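Local coordinates for protein transcriptional regulator, TetR family (Cytophaga hutchinsonii, PDB 3EUP) that probably binds operator DNA through an N-terminal helix-turn-helix domain and regulates transcription, as other TetR-family regulators do, at residues S47-G50 / N54-A57. Numbering follows the deposited sequence.
Sequences SIYG and NKEA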
# COMPACT_ATOMS: atom_id res chain seq x y z
N SER A 47 31.14 14.40 2.24
CA SER A 47 31.27 13.29 1.31
C SER A 47 29.93 12.97 0.65
O SER A 47 29.87 12.76 -0.55
CB SER A 47 31.81 12.04 1.99
OG SER A 47 33.06 12.31 2.56
N ILE A 48 28.87 12.89 1.43
CA ILE A 48 27.56 12.59 0.88
C ILE A 48 27.17 13.64 -0.18
O ILE A 48 26.89 13.32 -1.34
CB ILE A 48 26.53 12.54 1.99
CG1 ILE A 48 26.77 11.33 2.90
CG2 ILE A 48 25.13 12.48 1.40
CD1 ILE A 48 25.90 11.29 4.13
N TYR A 49 27.23 14.91 0.18
CA TYR A 49 26.75 15.94 -0.74
C TYR A 49 27.81 16.40 -1.74
O TYR A 49 27.58 17.33 -2.50
CB TYR A 49 26.03 17.07 0.01
CG TYR A 49 24.73 16.56 0.63
CD1 TYR A 49 23.80 15.81 -0.13
CD2 TYR A 49 24.43 16.78 1.97
CE1 TYR A 49 22.59 15.31 0.45
CE2 TYR A 49 23.24 16.29 2.56
CZ TYR A 49 22.33 15.56 1.80
OH TYR A 49 21.17 15.09 2.40
N GLY A 50 28.93 15.70 -1.79
CA GLY A 50 29.86 15.80 -2.90
C GLY A 50 29.56 14.78 -3.98
O GLY A 50 30.15 14.83 -5.06
N ASN A 54 21.39 16.90 -3.27
CA ASN A 54 20.67 17.08 -2.03
C ASN A 54 20.05 15.77 -1.61
O ASN A 54 20.21 14.74 -2.31
CB ASN A 54 19.57 18.12 -2.22
CG ASN A 54 18.73 17.84 -3.46
OD1 ASN A 54 18.27 16.73 -3.67
ND2 ASN A 54 18.55 18.86 -4.29
N LYS A 55 19.36 15.79 -0.48
CA LYS A 55 18.76 14.58 0.08
C LYS A 55 17.79 13.94 -0.90
O LYS A 55 17.69 12.70 -0.97
CB LYS A 55 18.04 14.89 1.39
CG LYS A 55 17.40 13.65 2.02
CD LYS A 55 17.02 13.84 3.45
CE LYS A 55 15.92 14.85 3.59
NZ LYS A 55 14.99 14.49 4.69
N GLU A 56 17.07 14.79 -1.64
CA GLU A 56 16.09 14.31 -2.60
C GLU A 56 16.74 13.50 -3.72
O GLU A 56 16.18 12.49 -4.12
CB GLU A 56 15.24 15.46 -3.18
CG GLU A 56 14.69 15.19 -4.57
CD GLU A 56 13.64 16.20 -5.06
OE1 GLU A 56 13.25 17.10 -4.25
OE2 GLU A 56 13.18 16.04 -6.23
N ALA A 57 17.88 13.95 -4.23
CA ALA A 57 18.65 13.19 -5.21
C ALA A 57 19.07 11.82 -4.63
O ALA A 57 19.04 10.82 -5.34
CB ALA A 57 19.89 13.97 -5.67
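The ring of Y49 meets the N54–K55 peptide obliquely, while one of its faces is covered by I48, whose CG2 sits 3.8 Å above the plane over the ring centre. The contact lies in the TetR-type helix-turn-helix domain: Y49 is the first residue to leave helical backbone angles after helix 45-48, by its place in the family fold probably the DNA-recognition helix, and the chain returns at N54 to start helix 55-78, the long helix that leads into the C-terminal domain. With CG anti to the carbonyl carbon (chi1 -67°), the ring lies across that return. Its CE1 comes to 3.3 Å from N54 C, and OH lies 3.3 Å from K55 CB; no hydrogen bond joins the segments, and the ring packs against the N-cap residue and the start of helix 55-78. Y49 and K55 run side by side in the same direction; beyond the tyrosine hydroxyl the lysine bends at chi3 and chi4, and its NZ hydrogen-bonds to the carbonyl oxygens of L29 and T32. Y49 also packs on L34 and L37 of helix 34-41. N54, whose CB points away from 47-50, is the N-cap: OD1 accepts from A57 N at 2.9 Å, with an N-H...O angle of 158°.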